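Local structure of probable enoyl-CoA hydratase/isomerase (Pseudomonas aeruginosa PAO1, 5YLO) at residues L7-L18 against E35-A43; A131-Y142 against L164-A173. The protein probably isomerises unsaturated enoyl-CoA thioesters between the Delta3 and Delta2 forms during fatty acid breakdown, as a member of the enoyl-CoA hydratase/isomerase (crotonase) family. All blocks are in the same frame, centred on the assembly; numbering follows the deposited sequence.

Contact 1 (L7-L18 against E35-A43)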
loop_
_atom_site.group_PDB
_atom_site.type_symbol
_atom_site.label_atom_id
_atom_site.label_comp_id
_atom_site.label_asym_id
_atom_site.label_seq_id
_atom_site.Cartn_x
_atom_site.Cartn_y
_atom_site.Cartn_z
ATOM N N LEU A 7 21.954 -25.429 -10.206
ATOM C CA LEU A 7 21.226 -24.338 -10.835
ATOM C C LEU A 7 21.592 -24.319 -12.310
ATOM O O LEU A 7 22.763 -24.134 -12.655
ATOM C CB LEU A 7 21.583 -23.008 -10.170
ATOM C CG LEU A 7 20.649 -21.822 -10.376
ATOM C CD1 LEU A 7 19.495 -21.873 -9.385
ATOM C CD2 LEU A 7 21.428 -20.528 -10.244
ATOM N N GLN A 8 20.603 -24.523 -13.175
ATOM C CA GLN A 8 20.827 -24.496 -14.614
ATOM C C GLN A 8 20.764 -23.052 -15.093
ATOM O O GLN A 8 19.757 -22.366 -14.887
ATOM C CB GLN A 8 19.800 -25.355 -15.352
ATOM C CG GLN A 8 20.244 -25.764 -16.754
ATOM C CD GLN A 8 19.239 -25.397 -17.833
ATOM O OE1 GLN A 8 18.203 -24.790 -17.557
ATOM N NE2 GLN A 8 19.544 -25.766 -19.073
ATOM N N THR A 9 21.835 -22.593 -15.733
ATOM C CA THR A 9 21.969 -21.204 -16.141
ATOM C C THR A 9 22.171 -21.126 -17.647
ATOM O O THR A 9 22.999 -21.855 -18.203
ATOM C CB THR A 9 23.144 -20.538 -15.422
ATOM O OG1 THR A 9 22.924 -20.574 -14.005
ATOM C CG2 THR A 9 23.290 -19.100 -15.877
ATOM N N ARG A 10 21.417 -20.243 -18.299
ATOM C CA ARG A 10 21.601 -19.980 -19.718
ATOM C C ARG A 10 21.339 -18.500 -19.968
ATOM O O ARG A 10 20.451 -17.908 -19.349
ATOM C CB ARG A 10 20.686 -20.868 -20.579
ATOM C CG ARG A 10 19.233 -20.422 -20.664
ATOM C CD ARG A 10 18.272 -21.604 -20.742
ATOM N NE ARG A 10 16.944 -21.189 -21.188
ATOM C CZ ARG A 10 15.817 -21.828 -20.889
ATOM N NH1 ARG A 10 15.847 -22.913 -20.128
ATOM N NH2 ARG A 10 14.655 -21.374 -21.343
ATOM N N VAL A 11 22.134 -17.903 -20.852
ATOM C CA VAL A 11 22.046 -16.479 -21.164
ATOM C C VAL A 11 21.812 -16.340 -22.663
ATOM O O VAL A 11 22.682 -16.694 -23.468
ATOM C CB VAL A 11 23.304 -15.712 -20.733
ATOM C CG1 VAL A 11 23.179 -14.245 -21.109
ATOM C CG2 VAL A 11 23.532 -15.864 -19.236
ATOM N N GLU A 12 20.645 -15.815 -23.036
ATOM C CA GLU A 12 20.247 -15.672 -24.431
ATOM C C GLU A 12 19.762 -14.250 -24.669
ATOM O O GLU A 12 18.792 -13.813 -24.041
ATOM C CB GLU A 12 19.138 -16.664 -24.796
ATOM C CG GLU A 12 19.387 -18.099 -24.364
ATOM C CD GLU A 12 18.143 -18.961 -24.481
ATOM O OE1 GLU A 12 18.077 -20.009 -23.805
ATOM O OE2 GLU A 12 17.229 -18.585 -25.244
ATOM N N ALA A 13 20.433 -13.536 -25.576
ATOM C CA ALA A 13 19.985 -12.221 -26.044
ATOM C C ALA A 13 19.823 -11.229 -24.895
ATOM O O ALA A 13 18.857 -10.463 -24.843
ATOM C CB ALA A 13 18.685 -12.336 -26.844
ATOM N N GLY A 14 20.775 -11.236 -23.967
ATOM C CA GLY A 14 20.726 -10.325 -22.844
ATOM C C GLY A 14 19.826 -10.747 -21.707
ATOM O O GLY A 14 19.641 -9.968 -20.764
ATOM N N ILE A 15 19.256 -11.947 -21.763
ATOM C CA ILE A 15 18.393 -12.467 -20.709
ATOM C C ILE A 15 19.097 -13.656 -20.073
ATOM O O ILE A 15 19.381 -14.653 -20.749
ATOM C CB ILE A 15 17.012 -12.871 -21.247
ATOM C CG1 ILE A 15 16.348 -11.699 -21.974
ATOM C CG2 ILE A 15 16.124 -13.360 -20.113
ATOM C CD1 ILE A 15 15.027 -12.057 -22.630
ATOM N N ALA A 16 19.378 -13.553 -18.777
ATOM C CA ALA A 16 19.987 -14.636 -18.016
ATOM C C ALA A 16 18.885 -15.450 -17.348
ATOM O O ALA A 16 18.155 -14.931 -16.496
ATOM C CB ALA A 16 20.963 -14.095 -16.972
ATOM N N TRP A 17 18.769 -16.717 -17.732
ATOM C CA TRP A 17 17.773 -17.620 -17.174
ATOM C C TRP A 17 18.412 -18.430 -16.054
ATOM O O TRP A 17 19.351 -19.196 -16.294
ATOM C CB TRP A 17 17.207 -18.546 -18.252
ATOM C CG TRP A 17 16.519 -17.826 -19.374
ATOM C CD1 TRP A 17 17.107 -17.059 -20.339
ATOM C CD2 TRP A 17 15.113 -17.820 -19.661
ATOM N NE1 TRP A 17 16.156 -16.570 -21.200
ATOM C CE2 TRP A 17 14.924 -17.023 -20.807
ATOM C CE3 TRP A 17 13.998 -18.409 -19.057
ATOM C CZ2 TRP A 17 13.666 -16.799 -21.362
ATOM C CZ3 TRP A 17 12.750 -18.184 -19.611
ATOM C CH2 TRP A 17 12.594 -17.388 -20.751
ATOM N N LEU A 18 17.910 -18.252 -14.836
ATOM C CA LEU A 18 18.375 -18.995 -13.670
ATOM C C LEU A 18 17.234 -19.897 -13.222
ATOM O O LEU A 18 16.238 -19.418 -12.670
ATOM C CB LEU A 18 18.808 -18.053 -12.550
ATOM C CG LEU A 18 19.675 -16.865 -12.974
ATOM C CD1 LEU A 18 20.111 -16.047 -11.773
ATOM C CD2 LEU A 18 20.879 -17.331 -13.771
ATOM N N GLU A 35 23.562 -20.942 -2.239
ATOM C CA GLU A 35 24.860 -20.355 -2.560
ATOM C C GLU A 35 25.069 -20.222 -4.065
ATOM O O GLU A 35 25.633 -19.225 -4.530
ATOM C CB GLU A 35 25.982 -21.189 -1.943
ATOM C CG GLU A 35 26.066 -21.109 -0.430
ATOM C CD GLU A 35 27.373 -21.662 0.108
ATOM O OE1 GLU A 35 27.348 -22.707 0.790
ATOM O OE2 GLU A 35 28.429 -21.053 -0.162
ATOM N N ALA A 36 24.639 -21.219 -4.842
ATOM C CA ALA A 36 24.864 -21.176 -6.285
ATOM C C ALA A 36 24.123 -20.005 -6.918
ATOM O O ALA A 36 24.717 -19.192 -7.635
ATOM C CB ALA A 36 24.436 -22.499 -6.923
ATOM N N LEU A 37 22.817 -19.909 -6.661
ATOM C CA LEU A 37 22.045 -18.755 -7.114
ATOM C C LEU A 37 22.615 -17.465 -6.536
ATOM O O LEU A 37 22.619 -16.420 -7.198
ATOM C CB LEU A 37 20.580 -18.945 -6.712
ATOM C CG LEU A 37 19.477 -18.001 -7.189
ATOM C CD1 LEU A 37 19.559 -17.788 -8.684
ATOM C CD2 LEU A 37 18.112 -18.565 -6.805
ATOM N N HIS A 38 23.111 -17.521 -5.309
ATOM C CA HIS A 38 23.690 -16.323 -4.727
ATOM C C HIS A 38 24.918 -15.856 -5.496
ATOM O O HIS A 38 25.094 -14.658 -5.701
ATOM C CB HIS A 38 24.041 -16.498 -3.255
ATOM C CG HIS A 38 24.519 -15.237 -2.608
ATOM N ND1 HIS A 38 23.972 -14.738 -1.448
ATOM C CD2 HIS A 38 25.475 -14.354 -2.982
ATOM C CE1 HIS A 38 24.581 -13.612 -1.125
ATOM N NE2 HIS A 38 25.496 -13.356 -2.041
ATOM N N VAL A 39 25.772 -16.783 -5.925
ATOM C CA VAL A 39 26.965 -16.352 -6.652
ATOM C C VAL A 39 26.624 -15.989 -8.095
ATOM O O VAL A 39 27.183 -15.038 -8.654
ATOM C CB VAL A 39 28.058 -17.436 -6.579
ATOM C CG1 VAL A 39 29.307 -16.996 -7.331
ATOM C CG2 VAL A 39 28.395 -17.745 -5.132
ATOM N N ARG A 40 25.701 -16.726 -8.719
ATOM C CA ARG A 40 25.333 -16.439 -10.104
ATOM C C ARG A 40 24.652 -15.081 -10.227
ATOM O O ARG A 40 24.823 -14.383 -11.234
ATOM C CB ARG A 40 24.428 -17.548 -10.643
ATOM C CG ARG A 40 24.061 -17.421 -12.117
ATOM C CD ARG A 40 25.154 -17.955 -13.034
ATOM N NE ARG A 40 26.076 -16.914 -13.481
ATOM C CZ ARG A 40 25.907 -16.180 -14.578
ATOM N NH1 ARG A 40 26.800 -15.260 -14.907
ATOM N NH2 ARG A 40 24.844 -16.360 -15.349
ATOM N N LEU A 41 23.871 -14.690 -9.215
ATOM C CA LEU A 41 23.249 -13.370 -9.231
ATOM C C LEU A 41 24.298 -12.267 -9.231
ATOM O O LEU A 41 24.154 -11.263 -9.939
ATOM C CB LEU A 41 22.310 -13.212 -8.036
ATOM C CG LEU A 41 20.950 -13.903 -8.119
ATOM C CD1 LEU A 41 20.202 -13.738 -6.810
ATOM C CD2 LEU A 41 20.135 -13.352 -9.275
ATOM N N ASP A 42 25.359 -12.433 -8.437
ATOM C CA ASP A 42 26.433 -11.446 -8.424
ATOM C C ASP A 42 27.108 -11.352 -9.785
ATOM O O ASP A 42 27.522 -10.266 -10.209
ATOM C CB ASP A 42 27.451 -11.793 -7.337
ATOM C CG ASP A 42 28.625 -10.835 -7.309
ATOM O OD1 ASP A 42 28.468 -9.718 -6.771
ATOM O OD2 ASP A 42 29.707 -11.198 -7.819
ATOM N N ALA A 43 27.221 -12.479 -10.490
ATOM C CA ALA A 43 27.801 -12.451 -11.827
ATOM C C ALA A 43 26.896 -11.710 -12.804
ATOM O O ALA A 43 27.382 -11.041 -13.723
ATOM C CB ALA A 43 28.074 -13.874 -12.311
#
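Leu7 and Leu18 meet Leu37 in an apolar cluster between the hairpin and the helix. Leu7 CD2 rests 3.6 Å from Leu37 CA, and Leu37 CD1 sits 3.7 Å from the same methyl. Leu37 CD1 also lies 3.6 Å from Leu18 CD1, so one leucine of the helix touches both strands. One turn further along the helix, Leu41 CD2 comes up to Leu18 CD1 at 3.7 Å, while at the other end Ala36 CB faces Leu7 CB more loosely.

Strand 15-20 and helix 31-46 open a beta-alpha-beta unit of the crotonase fold that ends in strand 52-56. Strand 7-12 is added antiparallel outside it as the edge of the main sheet, joined to strand 15-20 by a type I' turn from Glu12 to Ile15.

Arg40 makes the second kind of contact, through its hydrocarbon chain. With CG anti to the backbone N (chi1 -175°) and bends at the next two torsions, the chain runs over the hairpin toward its turn. Arg40 CG meets Leu18 CD2 at 3.6 Å, the two side chains crossing at about a right angle. Thr9 CG2 stands at the edge of the Arg40 guanidinium, 3.2 Å from Arg40 NH2, a short approach that may reflect model error. Both it and Val11 CG2 are near the guanidinium plane, Thr9 CG2 on the NE side of NH2 and Val11 CG2, more loosely, on its NH1 side. No hydrogen bond joins hairpin and helix.

Arg10, pointing away from the helix, has NE 3.1 Å from Glu12 OE1 in a salt bridge with a bent, weak hydrogen bond, and its NH2 lies above one face of the Trp17 ring, toward the rim.

Contact 2 (A131-Y142 against L164-A173); sequences ARFKAGYTGMAY and LLFLDEAWSA
Phe133 and Trp171 exchange two backbone hydrogen bonds as an antiparallel hydrogen-bonded pair. Trp171 N reaches Phe133 O at 2.9 Å, while the return bond from Phe133 N to Trp171 O is more bent. Farther along, Tyr137 N donates to Leu165 O at 2.8 Å, nearly straight at 169°, and so binds the loop to the last turn of helix 158-166. Next to it, Asp168 CA points its hydrogen at Tyr137 O, 3.2 Å away.

Where the chains spread apart, water 2 spans the gap: it accepts from Ala135 N and lies close to Glu169 O. Water 1 accepts from Ala170 N and, weakly, from Arg132 NH1.

Packing surrounds this polar seam. Ala170 CB lies over one face of the Arg132 guanidinium, toward its rim, and touches Lys134 CG at 3.6 Å. Ala135 CB is set against both Leu164 CG and Leu165 CD2, each 3.9 Å away. Gly136, at positive phi, passes its CA so close to Leu165 O that the lack of a side chain matters. A chi1 of -177° swings the Tyr137 ring to the far side from its backbone N, its edge bringing CD2 within 3.4 Å of Phe166 O. Asp168 CB packs 3.8 Å from Tyr137 CD2, carboxylate and ring planes 63° apart. Outward, Tyr142 OH hydrogen-bonds Thr213 of the second subunit, whose Phe210 meets the Phe166 ring, so this corner also forms part of a subunit interface.

Strand 132-134, flanked by 111-112 and 171-172, is the middle of the small second sheet of the crotonase fold, here tied by a loop to the end of a helix.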
loop_
_atom_site.group_PDB
_atom_site.type_symbol
_atom_site.label_atom_id
_atom_site.label_comp_id
_atom_site.label_asym_id
_atom_site.label_seq_id
_atom_site.Cartn_x
_atom_site.Cartn_y
_atom_site.Cartn_z
ATOM N N ALA A 131 -0.071 -22.814 -10.748
ATOM C CA ALA A 131 0.720 -22.390 -9.601
ATOM C C ALA A 131 -0.155 -22.211 -8.365
ATOM O O ALA A 131 -1.283 -21.717 -8.442
ATOM C CB ALA A 131 1.458 -21.090 -9.917
ATOM N N ARG A 132 0.376 -22.632 -7.218
ATOM C CA ARG A 132 -0.295 -22.514 -5.932
ATOM C C ARG A 132 0.671 -21.892 -4.932
ATOM O O ARG A 132 1.886 -22.072 -5.030
ATOM C CB ARG A 132 -0.781 -23.880 -5.430
ATOM C CG ARG A 132 -1.616 -24.647 -6.448
ATOM C CD ARG A 132 -3.075 -24.691 -6.040
ATOM N NE ARG A 132 -3.260 -25.486 -4.830
ATOM C CZ ARG A 132 -4.384 -25.526 -4.125
ATOM N NH1 ARG A 132 -4.456 -26.280 -3.037
ATOM N NH2 ARG A 132 -5.433 -24.808 -4.501
ATOM N N PHE A 133 0.128 -21.154 -3.967
ATOM C CA PHE A 133 0.954 -20.366 -3.060
ATOM C C PHE A 133 0.601 -20.676 -1.614
ATOM O O PHE A 133 -0.575 -20.654 -1.238
ATOM C CB PHE A 133 0.792 -18.870 -3.343
ATOM C CG PHE A 133 1.270 -18.465 -4.708
ATOM C CD1 PHE A 133 0.426 -18.540 -5.805
ATOM C CD2 PHE A 133 2.569 -18.020 -4.896
ATOM C CE1 PHE A 133 0.868 -18.171 -7.065
ATOM C CE2 PHE A 133 3.017 -17.649 -6.151
ATOM C CZ PHE A 133 2.166 -17.724 -7.238
ATOM N N LYS A 134 1.625 -20.949 -0.806
ATOM C CA LYS A 134 1.471 -21.262 0.607
ATOM C C LYS A 134 2.457 -20.438 1.419
ATOM O O LYS A 134 3.593 -20.211 0.989
ATOM C CB LYS A 134 1.700 -22.758 0.877
ATOM C CG LYS A 134 0.465 -23.636 0.738
ATOM C CD LYS A 134 0.821 -25.097 0.971
ATOM C CE LYS A 134 -0.378 -25.911 1.430
ATOM N NZ LYS A 134 0.015 -27.321 1.711
ATOM N N ALA A 135 2.025 -19.998 2.599
ATOM C CA ALA A 135 2.874 -19.192 3.465
ATOM C C ALA A 135 2.436 -19.365 4.910
ATOM O O ALA A 135 1.253 -19.568 5.195
ATOM C CB ALA A 135 2.824 -17.709 3.093
ATOM N N GLY A 136 3.396 -19.264 5.816
ATOM C CA GLY A 136 3.074 -19.287 7.230
ATOM C C GLY A 136 2.546 -20.640 7.643
ATOM O O GLY A 136 3.213 -21.666 7.479
ATOM N N TYR A 137 1.325 -20.657 8.172
ATOM C CA TYR A 137 0.703 -21.900 8.615
ATOM C C TYR A 137 0.313 -22.749 7.410
ATOM O O TYR A 137 -0.436 -22.295 6.540
ATOM C CB TYR A 137 -0.514 -21.580 9.478
ATOM C CG TYR A 137 -1.224 -22.781 10.071
ATOM C CD1 TYR A 137 -0.512 -23.833 10.632
ATOM C CD2 TYR A 137 -2.614 -22.845 10.097
ATOM C CE1 TYR A 137 -1.163 -24.924 11.182
ATOM C CE2 TYR A 137 -3.271 -23.929 10.645
ATOM C CZ TYR A 137 -2.542 -24.966 11.187
ATOM O OH TYR A 137 -3.193 -26.048 11.735
ATOM N N THR A 138 0.824 -23.982 7.357
ATOM C CA THR A 138 0.506 -24.913 6.280
ATOM C C THR A 138 -0.542 -25.946 6.679
ATOM O O THR A 138 -1.197 -26.522 5.801
ATOM C CB THR A 138 1.785 -25.625 5.811
ATOM O OG1 THR A 138 2.770 -24.645 5.473
ATOM C CG2 THR A 138 1.522 -26.489 4.585
ATOM N N GLY A 139 -0.747 -26.161 7.973
ATOM C CA GLY A 139 -1.661 -27.179 8.436
ATOM C C GLY A 139 -0.876 -28.229 9.183
ATOM O O GLY A 139 -1.311 -28.750 10.217
ATOM N N MET A 140 0.313 -28.526 8.660
ATOM C CA MET A 140 1.234 -29.468 9.269
ATOM C C MET A 140 2.562 -28.847 9.676
ATOM O O MET A 140 3.309 -29.476 10.434
ATOM C CB MET A 140 1.498 -30.641 8.312
ATOM C CG MET A 140 0.227 -31.329 7.843
ATOM S SD MET A 140 -0.740 -32.021 9.203
ATOM C CE MET A 140 -2.347 -32.187 8.427
ATOM N N ALA A 141 2.874 -27.639 9.208
ATOM C CA ALA A 141 4.118 -26.968 9.554
ATOM C C ALA A 141 3.920 -25.464 9.425
ATOM O O ALA A 141 2.887 -24.989 8.945
ATOM C CB ALA A 141 5.277 -27.441 8.671
ATOM N N TYR A 142 4.931 -24.714 9.862
ATOM C CA TYR A 142 4.922 -23.256 9.804
ATOM C C TYR A 142 6.223 -22.787 9.169
ATOM O O TYR A 142 7.305 -23.031 9.713
ATOM C CB TYR A 142 4.750 -22.648 11.200
ATOM C CG TYR A 142 4.222 -21.234 11.187
ATOM C CD1 TYR A 142 5.074 -20.155 10.984
ATOM C CD2 TYR A 142 2.871 -20.977 11.378
ATOM C CE1 TYR A 142 4.594 -18.861 10.969
ATOM C CE2 TYR A 142 2.382 -19.685 11.367
ATOM C CZ TYR A 142 3.249 -18.632 11.163
ATOM O OH TYR A 142 2.767 -17.344 11.150
ATOM N N LEU A 164 -3.323 -15.115 4.307
ATOM C CA LEU A 164 -2.434 -16.098 3.698
ATOM C C LEU A 164 -1.507 -16.727 4.732
ATOM O O LEU A 164 -1.205 -17.923 4.656
ATOM C CB LEU A 164 -1.626 -15.442 2.580
ATOM C CG LEU A 164 -0.643 -16.347 1.839
ATOM C CD1 LEU A 164 -1.370 -17.556 1.273
ATOM C CD2 LEU A 164 0.066 -15.575 0.736
ATOM N N LEU A 165 -1.048 -15.940 5.705
ATOM C CA LEU A 165 -0.112 -16.461 6.695
ATOM C C LEU A 165 -0.815 -17.274 7.777
ATOM O O LEU A 165 -0.318 -18.333 8.177
ATOM C CB LEU A 165 0.681 -15.314 7.321
ATOM C CG LEU A 165 1.801 -14.718 6.466
ATOM C CD1 LEU A 165 2.216 -13.350 6.991
ATOM C CD2 LEU A 165 2.996 -15.659 6.421
ATOM N N PHE A 166 -1.965 -16.806 8.264
ATOM C CA PHE A 166 -2.602 -17.457 9.403
ATOM C C PHE A 166 -3.493 -18.624 9.004
ATOM O O PHE A 166 -3.613 -19.587 9.770
ATOM C CB PHE A 166 -3.419 -16.442 10.210
ATOM C CG PHE A 166 -2.588 -15.361 10.851
ATOM C CD1 PHE A 166 -1.208 -15.476 10.928
ATOM C CD2 PHE A 166 -3.189 -14.233 11.384
ATOM C CE1 PHE A 166 -0.446 -14.484 11.516
ATOM C CE2 PHE A 166 -2.432 -13.237 11.976
ATOM C CZ PHE A 166 -1.059 -13.364 12.041
ATOM N N LEU A 167 -4.120 -18.570 7.834
ATOM C CA LEU A 167 -4.894 -19.702 7.349
ATOM C C LEU A 167 -3.988 -20.682 6.617
ATOM O O LEU A 167 -2.990 -20.300 6.001
ATOM C CB LEU A 167 -6.013 -19.237 6.420
ATOM C CG LEU A 167 -6.970 -18.199 7.000
ATOM C CD1 LEU A 167 -8.088 -17.912 6.016
ATOM C CD2 LEU A 167 -7.523 -18.679 8.331
ATOM N N ASP A 168 -4.348 -21.960 6.679
ATOM C CA ASP A 168 -3.519 -22.994 6.077
ATOM C C ASP A 168 -3.805 -23.214 4.596
ATOM O O ASP A 168 -3.081 -23.981 3.953
ATOM C CB ASP A 168 -3.697 -24.317 6.821
ATOM C CG ASP A 168 -4.772 -25.180 6.205
ATOM O OD1 ASP A 168 -5.965 -24.886 6.426
ATOM O OD2 ASP A 168 -4.421 -26.143 5.494
ATOM N N GLU A 169 -4.827 -22.571 4.040
ATOM C CA GLU A 169 -5.200 -22.833 2.658
ATOM C C GLU A 169 -4.205 -22.191 1.699
ATOM O O GLU A 169 -3.639 -21.131 1.980
ATOM C CB GLU A 169 -6.611 -22.318 2.379
ATOM C CG GLU A 169 -6.744 -20.804 2.440
ATOM C CD GLU A 169 -8.185 -20.337 2.430
ATOM O OE1 GLU A 169 -9.089 -21.189 2.552
ATOM O OE2 GLU A 169 -8.412 -19.115 2.304
ATOM N N ALA A 170 -3.986 -22.848 0.566
ATOM C CA ALA A 170 -3.165 -22.273 -0.485
ATOM C C ALA A 170 -4.010 -21.368 -1.375
ATOM O O ALA A 170 -5.232 -21.514 -1.476
ATOM C CB ALA A 170 -2.507 -23.370 -1.322
ATOM N N TRP A 171 -3.344 -20.415 -2.021
ATOM C CA TRP A 171 -3.988 -19.517 -2.967
ATOM C C TRP A 171 -3.721 -19.978 -4.392
ATOM O O TRP A 171 -2.610 -20.404 -4.724
ATOM C CB TRP A 171 -3.499 -18.080 -2.790
ATOM C CG TRP A 171 -4.011 -17.417 -1.554
ATOM C CD1 TRP A 171 -4.649 -18.014 -0.506
ATOM C CD2 TRP A 171 -3.934 -16.024 -1.235
ATOM N NE1 TRP A 171 -4.970 -17.079 0.447
ATOM C CE2 TRP A 171 -4.542 -15.848 0.022
ATOM C CE3 TRP A 171 -3.408 -14.908 -1.894
ATOM C CZ2 TRP A 171 -4.639 -14.601 0.636
ATOM C CZ3 TRP A 171 -3.505 -13.671 -1.283
ATOM C CH2 TRP A 171 -4.115 -13.528 -0.031
ATOM N N SER A 172 -4.748 -19.895 -5.232
ATOM C CA SER A 172 -4.604 -20.215 -6.640
ATOM C C SER A 172 -3.937 -19.055 -7.375
ATOM O O SER A 172 -3.776 -17.954 -6.844
ATOM C CB SER A 172 -5.962 -20.526 -7.264
ATOM O OG SER A 172 -6.763 -19.358 -7.338
ATOM N N ALA A 173 -3.543 -19.318 -8.622
ATOM C CA ALA A 173 -2.951 -18.265 -9.439
ATOM C C ALA A 173 -3.951 -17.146 -9.693
ATOM O O ALA A 173 -3.578 -15.968 -9.745
ATOM C CB ALA A 173 -2.441 -18.844 -10.758
HETATM O O HOH W 1 -5.441 -25.282 -0.011
HETATM O O HOH W 2 -1.151 -20.764 3.032
#

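Contact 1 and contact 2 lie on opposite sides of the centre of the chain, their own centres 29 Å apart and their nearest atoms about 15 Å apart. They are not in contact, and the residues of contact 1 all precede those of contact 2. Contact 1 belongs to the outer margin of the six-strand sheet and meets no other subunit, whereas contact 2 builds on the small sheet and reaches the second subunit. Strand 111-112, which borders contact 2, leads into helix 114-120; in crotonases the start of the corresponding helix generally faces the thioester carbonyl, so contact 2 is probably the one nearer the active site.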